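Local atomic coordinates of alpha-1,2-mannosidase (Bacteroides thetaiotaomicron, PDB entry 2WW2), a protein that hydrolyses alpha-mannosides with inversion of anomeric configuration, as a calcium-dependent glycoside hydrolase of family GH92. Residues 173-181 and 312-320; 481-492 and 526-537. One frame throughout, in Å; residues are numbered along the deposited sequence.

Contact 1 of 2, residues 173-181 and 312-320; sequences NGGVPDNFA and YYSPYDGNV
The ring of Pro-177 packs against the hydroxyl of Tyr-313, the two side chains coming from opposite directions. CG of Pro-177 lies 3.2 Å from Tyr-313 OH and also rests near Ser-314 O and Pro-315 O, so the apolar ring sits among polar atoms of segment 312-320. Tyr-313 OH donates to Asn-179 OD1 at 2.6 Å, with the amide and phenol planes 44° apart. The other arm of the same amide, Asn-179 ND2, gives a nearly straight bond of 2.9 Å to Gly-318 O, which lies in the amide plane. With chi1 at 61°, CG of Asn-179 stands between its own backbone N and carbonyl carbon, which swings the amide across to Tyr-313 on the strand end and Gly-318 in the turn. Pro-177 to Phe-180 form a type I beta turn in the loop between strands 164-169 and 182-188; the turn docks on the end of strand 310-313 and the loop after it, joining the N-terminal and catalytic family regions of this GH92 enzyme. That second loop is braced from within: Ser-314 OG accepts from the backbone N of both Tyr-316 and Asp-317, an ST motif, and is hydrogen-bonded to Glu-363 of helix 347-364. Phe-180 crosses Tyr-313 at about a right angle.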
loop_
_atom_site.group_PDB
_atom_site.type_symbol
_atom_site.label_atom_id
_atom_site.label_comp_id
_atom_site.label_asym_id
_atom_site.label_seq_id
_atom_site.Cartn_x
_atom_site.Cartn_y
_atom_site.Cartn_z
ATOM N N ASN A 173 27.153 -23.443 15.660
ATOM C CA ASN A 173 25.777 -23.049 15.957
ATOM C C ASN A 173 24.844 -24.258 15.932
ATOM O O ASN A 173 23.664 -24.158 15.567
ATOM C CB ASN A 173 25.338 -21.969 14.978
ATOM C CG ASN A 173 25.874 -20.599 15.362
ATOM O OD1 ASN A 173 25.190 -19.861 16.046
ATOM N ND2 ASN A 173 27.112 -20.261 14.947
ATOM N N GLY A 174 25.388 -25.407 16.334
ATOM C CA GLY A 174 24.646 -26.657 16.318
ATOM C C GLY A 174 24.932 -27.487 15.077
ATOM O O GLY A 174 25.719 -27.088 14.210
ATOM N N GLY A 175 24.276 -28.643 14.974
ATOM C CA GLY A 175 24.519 -29.532 13.832
ATOM C C GLY A 175 25.925 -30.125 13.764
ATOM O O GLY A 175 26.407 -30.448 12.670
ATOM N N VAL A 176 26.580 -30.299 14.920
ATOM C CA VAL A 176 27.893 -30.942 14.950
ATOM C C VAL A 176 27.943 -32.095 15.951
ATOM O O VAL A 176 27.253 -32.057 16.978
ATOM C CB VAL A 176 29.038 -29.947 15.274
ATOM C CG1 VAL A 176 29.087 -28.804 14.224
ATOM C CG2 VAL A 176 28.899 -29.394 16.709
ATOM N N PRO A 177 28.757 -33.125 15.658
ATOM C CA PRO A 177 28.979 -34.208 16.628
ATOM C C PRO A 177 29.762 -33.715 17.855
ATOM O O PRO A 177 30.346 -32.618 17.836
ATOM C CB PRO A 177 29.831 -35.218 15.843
ATOM C CG PRO A 177 29.596 -34.846 14.353
ATOM C CD PRO A 177 29.497 -33.349 14.403
ATOM N N ASP A 178 29.801 -34.537 18.901
ATOM C CA ASP A 178 30.422 -34.141 20.163
ATOM C C ASP A 178 31.920 -33.917 20.063
ATOM O O ASP A 178 32.491 -33.292 20.938
ATOM C CB ASP A 178 30.186 -35.207 21.241
ATOM C CG ASP A 178 28.784 -35.184 21.796
ATOM O OD1 ASP A 178 28.018 -34.243 21.478
ATOM O OD2 ASP A 178 28.463 -36.105 22.576
ATOM N N ASN A 179 32.573 -34.462 19.041
ATOM C CA ASN A 179 34.032 -34.356 18.941
ATOM C C ASN A 179 34.458 -33.321 17.919
ATOM O O ASN A 179 35.601 -33.319 17.475
ATOM C CB ASN A 179 34.664 -35.712 18.585
ATOM C CG ASN A 179 34.187 -36.252 17.239
ATOM O OD1 ASN A 179 33.339 -35.648 16.581
ATOM N ND2 ASN A 179 34.728 -37.396 16.832
ATOM N N PHE A 180 33.530 -32.448 17.549
ATOM C CA PHE A 180 33.790 -31.479 16.479
ATOM C C PHE A 180 34.946 -30.508 16.773
ATOM O O PHE A 180 35.055 -29.974 17.883
ATOM C CB PHE A 180 32.518 -30.685 16.182
ATOM C CG PHE A 180 32.750 -29.508 15.295
ATOM C CD1 PHE A 180 32.839 -29.676 13.914
ATOM C CD2 PHE A 180 32.915 -28.250 15.834
ATOM C CE1 PHE A 180 33.082 -28.583 13.070
ATOM C CE2 PHE A 180 33.139 -27.133 14.997
ATOM C CZ PHE A 180 33.236 -27.311 13.616
ATOM N N ALA A 181 35.776 -30.261 15.754
ATOM C CA ALA A 181 36.794 -29.196 15.775
ATOM C C ALA A 181 37.303 -28.948 14.374
ATOM O O ALA A 181 37.306 -29.864 13.546
ATOM C CB ALA A 181 37.979 -29.572 16.658
ATOM N N TYR A 312 36.576 -37.940 4.660
ATOM C CA TYR A 312 35.917 -36.834 5.326
ATOM C C TYR A 312 35.592 -37.158 6.763
ATOM O O TYR A 312 35.315 -38.312 7.125
ATOM C CB TYR A 312 34.641 -36.403 4.570
ATOM C CG TYR A 312 33.570 -37.486 4.468
ATOM C CD1 TYR A 312 32.571 -37.590 5.435
ATOM C CD2 TYR A 312 33.559 -38.393 3.411
ATOM C CE1 TYR A 312 31.593 -38.584 5.354
ATOM C CE2 TYR A 312 32.577 -39.408 3.320
ATOM C CZ TYR A 312 31.596 -39.487 4.300
ATOM O OH TYR A 312 30.613 -40.462 4.243
ATOM N N TYR A 313 35.651 -36.117 7.582
ATOM C CA TYR A 313 35.043 -36.118 8.897
ATOM C C TYR A 313 33.538 -36.024 8.687
ATOM O O TYR A 313 33.059 -35.095 8.035
ATOM C CB TYR A 313 35.504 -34.885 9.685
ATOM C CG TYR A 313 34.740 -34.665 10.991
ATOM C CD1 TYR A 313 35.024 -35.427 12.118
ATOM C CD2 TYR A 313 33.762 -33.672 11.097
ATOM C CE1 TYR A 313 34.352 -35.216 13.327
ATOM C CE2 TYR A 313 33.074 -33.459 12.301
ATOM C CZ TYR A 313 33.370 -34.235 13.407
ATOM O OH TYR A 313 32.706 -34.021 14.601
ATOM N N SER A 314 32.778 -36.970 9.228
ATOM C CA SER A 314 31.335 -36.890 9.078
ATOM C C SER A 314 30.718 -35.940 10.093
ATOM O O SER A 314 30.860 -36.156 11.306
ATOM C CB SER A 314 30.701 -38.272 9.269
ATOM O OG SER A 314 29.291 -38.133 9.280
ATOM N N PRO A 315 29.998 -34.900 9.614
ATOM C CA PRO A 315 29.346 -34.055 10.600
ATOM C C PRO A 315 28.046 -34.691 11.065
ATOM O O PRO A 315 27.312 -34.059 11.823
ATOM C CB PRO A 315 29.065 -32.750 9.833
ATOM C CG PRO A 315 28.858 -33.202 8.408
ATOM C CD PRO A 315 29.756 -34.441 8.231
ATOM N N TYR A 316 27.768 -35.923 10.614
ATOM C CA TYR A 316 26.589 -36.665 11.063
ATOM C C TYR A 316 26.890 -37.692 12.153
ATOM O O TYR A 316 26.082 -37.864 13.069
ATOM C CB TYR A 316 25.839 -37.321 9.885
ATOM C CG TYR A 316 25.344 -36.271 8.900
ATOM C CD1 TYR A 316 24.162 -35.576 9.135
ATOM C CD2 TYR A 316 26.097 -35.933 7.776
ATOM C CE1 TYR A 316 23.733 -34.590 8.273
ATOM C CE2 TYR A 316 25.665 -34.959 6.903
ATOM C CZ TYR A 316 24.481 -34.295 7.160
ATOM O OH TYR A 316 24.040 -33.316 6.316
ATOM N N ASP A 317 28.038 -38.363 12.076
ATOM C CA ASP A 317 28.373 -39.361 13.100
ATOM C C ASP A 317 29.742 -39.127 13.751
ATOM O O ASP A 317 30.131 -39.858 14.657
ATOM C CB ASP A 317 28.208 -40.806 12.586
ATOM C CG ASP A 317 29.273 -41.228 11.577
ATOM O OD1 ASP A 317 30.269 -40.504 11.336
ATOM O OD2 ASP A 317 29.114 -42.324 11.015
ATOM N N GLY A 318 30.470 -38.108 13.289
ATOM C CA GLY A 318 31.744 -37.750 13.919
ATOM C C GLY A 318 32.936 -38.672 13.663
ATOM O O GLY A 318 34.026 -38.452 14.204
ATOM N N ASN A 319 32.732 -39.705 12.855
ATOM C CA ASN A 319 33.823 -40.572 12.423
ATOM C C ASN A 319 34.395 -40.132 11.078
ATOM O O ASN A 319 33.774 -39.337 10.369
ATOM C CB ASN A 319 33.320 -42.009 12.358
ATOM C CG ASN A 319 32.933 -42.535 13.720
ATOM O OD1 ASN A 319 31.911 -43.196 13.882
ATOM N ND2 ASN A 319 33.741 -42.229 14.711
ATOM N N VAL A 320 35.585 -40.627 10.736
ATOM C CA VAL A 320 36.200 -40.338 9.440
ATOM C C VAL A 320 35.810 -41.462 8.482
ATOM O O VAL A 320 35.819 -42.639 8.869
ATOM C CB VAL A 320 37.739 -40.248 9.557
ATOM C CG1 VAL A 320 38.391 -39.968 8.189
ATOM C CG2 VAL A 320 38.121 -39.182 10.572
#

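Contact 2 of 2, residues 481-492 and 526-537; sequences YRNLYYPEHGFM and VFHDPEGLSELM
A chi1 of 65° places CG of Tyr-481 between its backbone N and carbonyl carbon, sending the ring toward segment 526-537, while Tyr-485, with CG opposite the backbone N (chi1 -171°), lays its ring against Leu-536 of helix 530-537. Val-526 CG1 sits over the centre of one Tyr-481 face, a CH-pi contact 3.5 Å from the centroid; Arg-482 CG covers the rim of the opposite face. Leu-536 serves both tyrosines: its CD1 touches the edge of Tyr-481 at CE1, 3.6 Å away, and its CB stands over the centre of the Tyr-485 ring, 3.8 Å from the centroid. Tyr-481 OH donates to Asp-529 OD2 at 2.6 Å, reaching the carboxylate from above its plane. Asp-529 is the N-cap of helix 530-537, where its OD1 accepts from Gly-532 N and also from Ser-736 N near the C-terminus. The guanidinium of Arg-482 lies across Tyr-481 OH, which is over its centre, and NH2 forms a salt bridge to Glu-535 OE2 at 3.2 Å; NH1 bonds weakly to Gly-532 O. A water links Tyr-485 OH with Leu-536 O. Because Asp-529 receives the phenol and the N-H groups of Gly-532 and Ser-736, and has Arg-482 at long range, NH2 to OD2 being 3.9 Å, its negative charge is probably stabilised.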
loop_
_atom_site.group_PDB
_atom_site.type_symbol
_atom_site.label_atom_id
_atom_site.label_comp_id
_atom_site.label_asym_id
_atom_site.label_seq_id
_atom_site.Cartn_x
_atom_site.Cartn_y
_atom_site.Cartn_z
ATOM N N TYR A 481 -2.024 -31.501 -3.753
ATOM C CA TYR A 481 -2.190 -30.044 -3.775
ATOM C C TYR A 481 -3.660 -29.655 -3.937
ATOM O O TYR A 481 -4.110 -28.606 -3.431
ATOM C CB TYR A 481 -1.351 -29.382 -4.882
ATOM C CG TYR A 481 -1.762 -29.748 -6.290
ATOM C CD1 TYR A 481 -2.730 -29.014 -6.958
ATOM C CD2 TYR A 481 -1.183 -30.830 -6.951
ATOM C CE1 TYR A 481 -3.113 -29.340 -8.248
ATOM C CE2 TYR A 481 -1.562 -31.175 -8.255
ATOM C CZ TYR A 481 -2.532 -30.424 -8.888
ATOM O OH TYR A 481 -2.923 -30.738 -10.166
ATOM N N ARG A 482 -4.407 -30.472 -4.675
ATOM C CA ARG A 482 -5.822 -30.163 -4.904
ATOM C C ARG A 482 -6.642 -30.123 -3.617
ATOM O O ARG A 482 -7.711 -29.515 -3.567
ATOM C CB ARG A 482 -6.456 -31.165 -5.879
ATOM C CG ARG A 482 -5.789 -31.246 -7.257
ATOM C CD ARG A 482 -6.597 -32.221 -8.133
ATOM N NE ARG A 482 -5.994 -32.552 -9.427
ATOM C CZ ARG A 482 -6.096 -31.822 -10.548
ATOM N NH1 ARG A 482 -6.751 -30.660 -10.568
ATOM N NH2 ARG A 482 -5.529 -32.263 -11.671
ATOM N N ASN A 483 -6.162 -30.796 -2.581
ATOM C CA ASN A 483 -6.935 -30.950 -1.374
ATOM C C ASN A 483 -6.979 -29.658 -0.564
ATOM O O ASN A 483 -7.770 -29.539 0.369
ATOM C CB ASN A 483 -6.364 -32.086 -0.515
ATOM C CG ASN A 483 -6.589 -33.450 -1.131
ATOM O OD1 ASN A 483 -7.610 -33.682 -1.777
ATOM N ND2 ASN A 483 -5.640 -34.362 -0.938
ATOM N N LEU A 484 -6.135 -28.688 -0.914
ATOM C CA LEU A 484 -6.135 -27.418 -0.185
ATOM C C LEU A 484 -6.575 -26.208 -1.018
ATOM O O LEU A 484 -6.590 -25.077 -0.535
ATOM C CB LEU A 484 -4.762 -27.159 0.461
ATOM C CG LEU A 484 -4.416 -28.167 1.564
ATOM C CD1 LEU A 484 -3.025 -27.879 2.147
ATOM C CD2 LEU A 484 -5.477 -28.188 2.656
ATOM N N TYR A 485 -6.947 -26.454 -2.264
ATOM C CA TYR A 485 -7.482 -25.397 -3.100
ATOM C C TYR A 485 -8.928 -25.090 -2.674
ATOM O O TYR A 485 -9.784 -25.974 -2.660
ATOM C CB TYR A 485 -7.403 -25.798 -4.570
ATOM C CG TYR A 485 -7.744 -24.665 -5.506
ATOM C CD1 TYR A 485 -6.783 -23.729 -5.859
ATOM C CD2 TYR A 485 -9.027 -24.529 -6.033
ATOM C CE1 TYR A 485 -7.083 -22.697 -6.716
ATOM C CE2 TYR A 485 -9.342 -23.487 -6.890
ATOM C CZ TYR A 485 -8.362 -22.572 -7.222
ATOM O OH TYR A 485 -8.631 -21.537 -8.080
ATOM N N TYR A 486 -9.172 -23.842 -2.282
ATOM C CA TYR A 486 -10.458 -23.429 -1.696
ATOM C C TYR A 486 -11.334 -22.928 -2.844
ATOM O O TYR A 486 -11.167 -21.790 -3.286
ATOM C CB TYR A 486 -10.202 -22.273 -0.718
ATOM C CG TYR A 486 -11.253 -22.059 0.358
ATOM C CD1 TYR A 486 -12.551 -22.532 0.213
ATOM C CD2 TYR A 486 -10.938 -21.361 1.520
ATOM C CE1 TYR A 486 -13.515 -22.320 1.227
ATOM C CE2 TYR A 486 -11.886 -21.145 2.523
ATOM C CZ TYR A 486 -13.163 -21.625 2.370
ATOM O OH TYR A 486 -14.077 -21.395 3.380
ATOM N N PRO A 487 -12.267 -23.766 -3.337
ATOM C CA PRO A 487 -12.909 -23.401 -4.607
ATOM C C PRO A 487 -13.680 -22.082 -4.549
ATOM O O PRO A 487 -13.592 -21.293 -5.489
ATOM C CB PRO A 487 -13.848 -24.584 -4.913
ATOM C CG PRO A 487 -13.514 -25.652 -3.913
ATOM C CD PRO A 487 -12.805 -25.004 -2.750
ATOM N N GLU A 488 -14.400 -21.830 -3.455
ATOM C CA GLU A 488 -15.142 -20.567 -3.309
ATOM C C GLU A 488 -14.247 -19.332 -3.431
ATOM O O GLU A 488 -14.712 -18.258 -3.823
ATOM C CB GLU A 488 -15.918 -20.514 -1.983
ATOM N N HIS A 489 -12.967 -19.472 -3.089
ATOM C CA HIS A 489 -12.073 -18.323 -3.084
ATOM C C HIS A 489 -11.022 -18.333 -4.198
ATOM O O HIS A 489 -10.488 -17.281 -4.547
ATOM C CB HIS A 489 -11.425 -18.167 -1.710
ATOM C CG HIS A 489 -12.406 -17.849 -0.629
ATOM N ND1 HIS A 489 -13.002 -16.613 -0.509
ATOM C CD2 HIS A 489 -12.930 -18.616 0.357
ATOM C CE1 HIS A 489 -13.840 -16.627 0.512
ATOM N NE2 HIS A 489 -13.817 -17.832 1.053
ATOM N N GLY A 490 -10.732 -19.512 -4.751
ATOM C CA GLY A 490 -9.817 -19.613 -5.888
ATOM C C GLY A 490 -8.344 -19.520 -5.513
ATOM O O GLY A 490 -7.500 -19.120 -6.332
ATOM N N PHE A 491 -8.032 -19.897 -4.274
ATOM C CA PHE A 491 -6.660 -19.886 -3.771
ATOM C C PHE A 491 -6.402 -21.082 -2.857
ATOM O O PHE A 491 -7.340 -21.671 -2.317
ATOM C CB PHE A 491 -6.437 -18.638 -2.928
ATOM C CG PHE A 491 -6.214 -17.387 -3.721
ATOM C CD1 PHE A 491 -4.944 -17.054 -4.166
ATOM C CD2 PHE A 491 -7.260 -16.509 -3.971
ATOM C CE1 PHE A 491 -4.726 -15.883 -4.872
ATOM C CE2 PHE A 491 -7.045 -15.329 -4.670
ATOM C CZ PHE A 491 -5.776 -15.016 -5.124
ATOM N N MET A 492 -5.130 -21.407 -2.636
ATOM C CA MET A 492 -4.782 -22.405 -1.632
ATOM C C MET A 492 -5.088 -21.823 -0.250
ATOM O O MET A 492 -4.895 -20.622 -0.018
ATOM C CB MET A 492 -3.293 -22.775 -1.739
ATOM C CG MET A 492 -2.946 -23.537 -3.028
ATOM S SD MET A 492 -3.763 -25.150 -3.108
ATOM C CE MET A 492 -3.258 -25.661 -4.765
ATOM N N VAL A 526 2.889 -25.579 -7.772
ATOM C CA VAL A 526 2.479 -26.849 -8.367
ATOM C C VAL A 526 3.268 -27.022 -9.666
ATOM O O VAL A 526 2.704 -27.053 -10.751
ATOM C CB VAL A 526 0.955 -26.876 -8.655
ATOM C CG1 VAL A 526 0.480 -28.305 -9.006
ATOM C CG2 VAL A 526 0.179 -26.357 -7.437
ATOM N N PHE A 527 4.577 -27.124 -9.563
ATOM C CA PHE A 527 5.370 -27.150 -10.783
ATOM C C PHE A 527 5.422 -28.511 -11.472
ATOM O O PHE A 527 5.838 -28.589 -12.609
ATOM C CB PHE A 527 6.774 -26.575 -10.565
ATOM C CG PHE A 527 7.206 -26.567 -9.140
ATOM C CD1 PHE A 527 7.864 -27.664 -8.605
ATOM C CD2 PHE A 527 6.957 -25.471 -8.339
ATOM C CE1 PHE A 527 8.265 -27.662 -7.286
ATOM C CE2 PHE A 527 7.361 -25.462 -6.992
ATOM C CZ PHE A 527 8.016 -26.564 -6.483
ATOM N N HIS A 528 4.996 -29.568 -10.785
ATOM C CA HIS A 528 4.848 -30.873 -11.428
ATOM C C HIS A 528 3.509 -31.006 -12.168
ATOM O O HIS A 528 3.270 -32.000 -12.878
ATOM C CB HIS A 528 5.027 -32.008 -10.410
ATOM C CG HIS A 528 4.008 -32.012 -9.311
ATOM N ND1 HIS A 528 3.925 -31.015 -8.360
ATOM C CD2 HIS A 528 3.045 -32.916 -8.995
ATOM C CE1 HIS A 528 2.946 -31.295 -7.514
ATOM N NE2 HIS A 528 2.389 -32.441 -7.883
ATOM N N ASP A 529 2.637 -30.005 -12.037
ATOM C CA ASP A 529 1.316 -30.101 -12.670
ATOM C C ASP A 529 0.668 -28.743 -13.005
ATOM O O ASP A 529 -0.427 -28.446 -12.544
ATOM C CB ASP A 529 0.376 -30.921 -11.771
ATOM C CG ASP A 529 -0.781 -31.542 -12.541
ATOM O OD1 ASP A 529 -0.846 -31.376 -13.787
ATOM O OD2 ASP A 529 -1.627 -32.210 -11.897
ATOM N N PRO A 530 1.340 -27.913 -13.816
ATOM C CA PRO A 530 0.706 -26.650 -14.189
ATOM C C PRO A 530 -0.681 -26.850 -14.828
ATOM O O PRO A 530 -1.577 -26.046 -14.594
ATOM C CB PRO A 530 1.690 -26.051 -15.198
ATOM C CG PRO A 530 3.034 -26.615 -14.782
ATOM C CD PRO A 530 2.701 -28.043 -14.358
ATOM N N GLU A 531 -0.857 -27.904 -15.633
ATOM C CA GLU A 531 -2.152 -28.132 -16.265
ATOM C C GLU A 531 -3.211 -28.425 -15.200
ATOM O O GLU A 531 -4.337 -27.930 -15.279
ATOM C CB GLU A 531 -2.072 -29.269 -17.299
ATOM C CG GLU A 531 -3.384 -29.572 -18.023
ATOM C CD GLU A 531 -3.890 -28.409 -18.890
ATOM O OE1 GLU A 531 -3.079 -27.566 -19.349
ATOM O OE2 GLU A 531 -5.116 -28.356 -19.123
ATOM N N GLY A 532 -2.858 -29.224 -14.197
ATOM C CA GLY A 532 -3.806 -29.501 -13.116
ATOM C C GLY A 532 -4.121 -28.247 -12.308
ATOM O O GLY A 532 -5.242 -28.069 -11.827
ATOM N N LEU A 533 -3.135 -27.372 -12.125
ATOM C CA LEU A 533 -3.412 -26.111 -11.449
ATOM C C LEU A 533 -4.378 -25.256 -12.278
ATOM O O LEU A 533 -5.324 -24.672 -11.733
ATOM C CB LEU A 533 -2.120 -25.340 -11.125
ATOM C CG LEU A 533 -2.315 -24.033 -10.338
ATOM C CD1 LEU A 533 -3.011 -24.325 -8.996
ATOM C CD2 LEU A 533 -0.989 -23.327 -10.103
ATOM N N SER A 534 -4.156 -25.183 -13.591
ATOM C CA SER A 534 -5.055 -24.396 -14.421
ATOM C C SER A 534 -6.468 -24.969 -14.354
ATOM O O SER A 534 -7.435 -24.219 -14.392
ATOM C CB SER A 534 -4.575 -24.283 -15.867
ATOM O OG SER A 534 -4.958 -25.408 -16.616
ATOM N N GLU A 535 -6.588 -26.286 -14.229
ATOM C CA GLU A 535 -7.906 -26.904 -14.070
ATOM C C GLU A 535 -8.597 -26.394 -12.813
ATOM O O GLU A 535 -9.788 -26.085 -12.829
ATOM C CB GLU A 535 -7.812 -28.429 -13.984
ATOM C CG GLU A 535 -7.512 -29.111 -15.291
ATOM C CD GLU A 535 -7.287 -30.611 -15.126
ATOM O OE1 GLU A 535 -7.030 -31.275 -16.154
ATOM O OE2 GLU A 535 -7.355 -31.120 -13.973
ATOM N N LEU A 536 -7.860 -26.344 -11.713
ATOM C CA LEU A 536 -8.401 -25.791 -10.486
ATOM C C LEU A 536 -8.869 -24.354 -10.720
ATOM O O LEU A 536 -9.920 -23.957 -10.234
ATOM C CB LEU A 536 -7.347 -25.819 -9.365
ATOM C CG LEU A 536 -6.956 -27.207 -8.851
ATOM C CD1 LEU A 536 -5.891 -27.095 -7.780
ATOM C CD2 LEU A 536 -8.170 -27.974 -8.327
ATOM N N MET A 537 -8.077 -23.579 -11.450
ATOM C CA MET A 537 -8.359 -22.162 -11.639
ATOM C C MET A 537 -9.474 -21.904 -12.663
ATOM O O MET A 537 -9.898 -20.760 -12.850
ATOM C CB MET A 537 -7.092 -21.424 -12.068
ATOM C CG MET A 537 -6.032 -21.335 -10.979
ATOM S SD MET A 537 -4.626 -20.399 -11.534
ATOM C CE MET A 537 -3.646 -20.318 -10.031
HETATM O O HOH W 1 -10.975 -21.192 -8.798
#

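Overall arrangement
The two contacts lie in series along the chain, their centres 43 Å apart and their nearest atoms about 22 Å apart, and share no secondary-structure element. Contact 1 is partly buried and joins a loop to a strand end and the turn after it, between the two family regions; contact 2 is mostly buried, stays within the catalytic region and sets a 3-10 segment and a weakly bonded pair of short strands against a helix and the turn leading into it. Each has a tyrosine hydroxyl donating to a side-chain oxygen, but the acceptor is a neutral amide in contact 1 and a helix-capping carboxylate in contact 2. CH-pi contacts across the segments and a salt-bridge network belong to contact 2, whereas contact 1 relies on a proline ring and peptide carbonyls.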